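Long-range contact in ancillary protein 1 (Streptococcus pyogenes, PDB 2XI9), which serves as a pilus-presented adhesin that helps the bacterium interact with host cells, efficient interaction requiring an internal thioester bond: residues H191-Y200 and H317-E328. Sequence-based numbering, arbitrary orientation.
Sequences HIAGRDLFKY and HPEDLVDIIRME
K199 and E328 meet in a salt bridge, K199 NZ lying 2.8 Å from E328 OE2 and approaching from above the carboxylate plane. K199 NZ is also held by D196, OD2 2.6 Å away, so the ammonium links two acids, one from each segment. E328 OE2 is shared in turn: R326, two residues back on the same strand, grips it side-on, with R326 NE at 3.0 Å from E328 OE2 and NH2 also donating, the oxygen within the guanidinium plane. Three donors thus converge on one carboxylate oxygen, which probably favours its charged form and offsets the closeness of K199 to R326. R326 NH1 forms a salt bridge with E118. The Y200 and R326 side chains run toward each other, Y200 OH 3.0 Å from R326 NH2, with ring and guanidinium nearly perpendicular. With chi1 at 65°, K199 lays CG over the face of the Y200 ring before the chain bends at chi3 toward the acids. The contact joins two sheets: strand 189-193 edges the sheet of the thioester domain, whereas strand 321-329 pairs with 26-33 and 117-119 in the neighbouring one; the short runs 191-193 and 321-328 cross at 67°. H191 and A193 also bond through their backbones to I119 and K117, so strand 117-119 bridges the sheets. At the far end, L321 CD2 makes a CH-pi contact over the face of the H191 imidazole, 3.9 Å from its centroid. H317 O and D320 OD1 lie at the ring's edge near CE1, and NE2 is bonded to D299, which also takes H317 ND1. L321 CD1, the other methyl, packs on A193 CB at 3.9 Å.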
# COMPACT_ATOMS: atom_id res chain seq x y z
N HIS A 191 4.73 -5.79 4.36
CA HIS A 191 5.45 -4.69 3.73
C HIS A 191 5.72 -5.13 2.28
O HIS A 191 6.22 -6.21 2.07
CB HIS A 191 6.72 -4.43 4.55
CG HIS A 191 7.76 -3.59 3.89
ND1 HIS A 191 9.11 -3.77 4.17
CD2 HIS A 191 7.67 -2.59 2.98
CE1 HIS A 191 9.80 -2.89 3.45
NE2 HIS A 191 8.96 -2.16 2.74
N ILE A 192 5.29 -4.31 1.32
CA ILE A 192 5.57 -4.52 -0.10
C ILE A 192 6.16 -3.25 -0.73
O ILE A 192 6.12 -2.20 -0.12
CB ILE A 192 4.30 -4.91 -0.87
CG1 ILE A 192 3.30 -3.77 -0.95
CG2 ILE A 192 3.63 -6.13 -0.23
CD1 ILE A 192 2.22 -3.99 -2.07
N ALA A 193 6.70 -3.38 -1.93
CA ALA A 193 7.10 -2.25 -2.72
C ALA A 193 5.83 -1.59 -3.23
O ALA A 193 4.87 -2.26 -3.57
CB ALA A 193 8.02 -2.68 -3.89
N GLY A 194 5.81 -0.27 -3.24
CA GLY A 194 4.69 0.53 -3.66
C GLY A 194 4.58 0.62 -5.17
O GLY A 194 4.79 1.68 -5.77
N ARG A 195 4.29 -0.54 -5.75
CA ARG A 195 4.06 -0.70 -7.15
C ARG A 195 2.75 -1.52 -7.25
O ARG A 195 2.41 -2.30 -6.36
CB ARG A 195 5.21 -1.44 -7.83
CG ARG A 195 6.67 -1.00 -7.49
CD ARG A 195 7.67 -1.96 -8.08
NE ARG A 195 9.06 -1.56 -7.78
CZ ARG A 195 10.14 -2.29 -8.06
NH1 ARG A 195 10.04 -3.49 -8.62
NH2 ARG A 195 11.35 -1.81 -7.78
N ASP A 196 2.00 -1.33 -8.30
CA ASP A 196 0.79 -2.12 -8.50
C ASP A 196 -0.19 -1.86 -7.36
O ASP A 196 -0.68 -2.80 -6.71
CB ASP A 196 1.15 -3.61 -8.58
CG ASP A 196 0.01 -4.49 -9.08
OD1 ASP A 196 -0.83 -4.01 -9.89
OD2 ASP A 196 -0.00 -5.70 -8.66
N LEU A 197 -0.43 -0.59 -7.11
CA LEU A 197 -1.16 -0.11 -5.95
C LEU A 197 -2.65 0.18 -6.27
O LEU A 197 -3.46 0.36 -5.37
CB LEU A 197 -0.52 1.16 -5.42
CG LEU A 197 0.89 1.06 -4.81
CD1 LEU A 197 1.27 2.36 -4.15
CD2 LEU A 197 0.89 -0.13 -3.81
N PHE A 198 -2.97 0.30 -7.54
CA PHE A 198 -4.31 0.68 -7.95
C PHE A 198 -5.36 -0.25 -7.36
O PHE A 198 -6.44 0.19 -6.96
CB PHE A 198 -4.43 0.65 -9.47
CG PHE A 198 -5.61 1.38 -10.00
CD1 PHE A 198 -6.78 0.71 -10.32
CD2 PHE A 198 -5.56 2.76 -10.15
CE1 PHE A 198 -7.88 1.42 -10.83
CE2 PHE A 198 -6.65 3.47 -10.64
CZ PHE A 198 -7.80 2.80 -10.99
N LYS A 199 -5.02 -1.54 -7.33
CA LYS A 199 -5.91 -2.58 -6.81
C LYS A 199 -6.34 -2.37 -5.36
O LYS A 199 -7.36 -2.94 -4.97
CB LYS A 199 -5.28 -3.97 -6.94
CG LYS A 199 -4.03 -4.17 -6.09
CD LYS A 199 -3.41 -5.52 -6.29
CE LYS A 199 -3.00 -5.77 -7.69
NZ LYS A 199 -2.08 -6.95 -7.79
N TYR A 200 -5.59 -1.56 -4.59
CA TYR A 200 -5.95 -1.32 -3.19
C TYR A 200 -6.95 -0.19 -2.96
O TYR A 200 -7.38 0.02 -1.83
CB TYR A 200 -4.70 -1.12 -2.33
CG TYR A 200 -3.74 -2.25 -2.48
CD1 TYR A 200 -4.00 -3.49 -1.94
CD2 TYR A 200 -2.56 -2.10 -3.23
CE1 TYR A 200 -3.14 -4.55 -2.12
CE2 TYR A 200 -1.68 -3.15 -3.41
CZ TYR A 200 -1.98 -4.38 -2.84
OH TYR A 200 -1.12 -5.44 -3.03
N HIS A 317 12.65 0.75 1.96
CA HIS A 317 13.46 -0.31 2.59
C HIS A 317 13.50 -1.59 1.74
O HIS A 317 12.69 -2.49 1.95
CB HIS A 317 12.90 -0.61 3.98
CG HIS A 317 13.04 0.54 4.91
ND1 HIS A 317 12.15 1.59 4.93
CD2 HIS A 317 14.03 0.87 5.77
CE1 HIS A 317 12.57 2.50 5.79
NE2 HIS A 317 13.70 2.07 6.33
N PRO A 318 14.36 -1.64 0.73
CA PRO A 318 14.39 -2.80 -0.21
C PRO A 318 15.06 -4.06 0.32
O PRO A 318 14.92 -5.15 -0.28
CB PRO A 318 15.21 -2.28 -1.39
CG PRO A 318 16.04 -1.15 -0.81
CD PRO A 318 15.20 -0.52 0.25
N GLU A 319 15.79 -3.91 1.44
CA GLU A 319 16.64 -4.96 1.97
C GLU A 319 15.88 -6.23 2.36
O GLU A 319 16.43 -7.33 2.28
CB GLU A 319 17.55 -4.43 3.13
CG GLU A 319 16.85 -3.52 4.16
CD GLU A 319 16.64 -2.05 3.67
OE1 GLU A 319 16.76 -1.78 2.47
OE2 GLU A 319 16.41 -1.15 4.49
N ASP A 320 14.60 -6.10 2.69
CA ASP A 320 13.79 -7.21 3.20
C ASP A 320 12.76 -7.69 2.18
O ASP A 320 12.01 -8.64 2.43
CB ASP A 320 13.09 -6.76 4.49
CG ASP A 320 13.02 -5.25 4.60
OD1 ASP A 320 12.49 -4.66 3.64
OD2 ASP A 320 13.52 -4.66 5.61
N LEU A 321 12.76 -7.07 1.01
CA LEU A 321 11.79 -7.40 -0.01
C LEU A 321 12.40 -8.45 -0.91
O LEU A 321 13.60 -8.36 -1.24
CB LEU A 321 11.43 -6.15 -0.81
CG LEU A 321 10.78 -5.00 -0.03
CD1 LEU A 321 10.37 -3.84 -0.95
CD2 LEU A 321 9.59 -5.55 0.71
N VAL A 322 11.61 -9.45 -1.27
CA VAL A 322 12.03 -10.48 -2.23
C VAL A 322 11.04 -10.51 -3.39
O VAL A 322 9.91 -10.02 -3.28
CB VAL A 322 12.19 -11.89 -1.57
CG1 VAL A 322 13.15 -11.82 -0.37
CG2 VAL A 322 10.84 -12.43 -1.13
N ASP A 323 11.47 -11.07 -4.52
CA ASP A 323 10.60 -11.18 -5.69
C ASP A 323 9.51 -12.16 -5.41
O ASP A 323 9.76 -13.28 -4.99
CB ASP A 323 11.37 -11.63 -6.93
CG ASP A 323 12.14 -10.50 -7.57
OD1 ASP A 323 11.51 -9.59 -8.15
OD2 ASP A 323 13.37 -10.53 -7.47
N ILE A 324 8.29 -11.71 -5.66
CA ILE A 324 7.10 -12.52 -5.57
C ILE A 324 6.63 -12.76 -6.98
O ILE A 324 6.63 -11.84 -7.81
CB ILE A 324 6.00 -11.80 -4.78
CG1 ILE A 324 6.47 -11.46 -3.37
CG2 ILE A 324 4.69 -12.62 -4.74
CD1 ILE A 324 7.17 -12.56 -2.64
N ILE A 325 6.24 -13.99 -7.30
CA ILE A 325 5.46 -14.22 -8.49
C ILE A 325 4.05 -14.30 -7.98
O ILE A 325 3.62 -15.31 -7.39
CB ILE A 325 5.86 -15.48 -9.25
CG1 ILE A 325 7.38 -15.51 -9.51
CG2 ILE A 325 5.06 -15.57 -10.56
CD1 ILE A 325 7.92 -14.28 -10.21
N ARG A 326 3.31 -13.23 -8.24
CA ARG A 326 1.97 -13.06 -7.73
C ARG A 326 0.96 -13.55 -8.79
O ARG A 326 1.06 -13.21 -9.98
CB ARG A 326 1.78 -11.58 -7.37
CG ARG A 326 0.68 -11.27 -6.38
CD ARG A 326 0.94 -10.03 -5.51
NE ARG A 326 -0.34 -9.38 -5.24
CZ ARG A 326 -0.63 -8.63 -4.18
NH1 ARG A 326 0.27 -8.39 -3.22
NH2 ARG A 326 -1.85 -8.12 -4.09
N MSE A 327 0.03 -14.41 -8.36
CA MSE A 327 -1.11 -14.78 -9.20
C MSE A 327 -2.38 -14.54 -8.38
O MSE A 327 -2.41 -14.82 -7.18
CB MSE A 327 -0.99 -16.24 -9.63
CG MSE A 327 -2.11 -16.76 -10.50
SE MSE A 327 -1.86 -18.67 -10.84
CE MSE A 327 -1.21 -18.73 -12.66
N GLU A 328 -3.39 -13.96 -9.02
CA GLU A 328 -4.62 -13.61 -8.33
C GLU A 328 -5.83 -14.28 -8.98
O GLU A 328 -5.93 -14.36 -10.21
CB GLU A 328 -4.82 -12.09 -8.28
CG GLU A 328 -3.59 -11.33 -7.81
CD GLU A 328 -3.89 -9.91 -7.34
OE1 GLU A 328 -5.02 -9.40 -7.55
OE2 GLU A 328 -2.97 -9.34 -6.71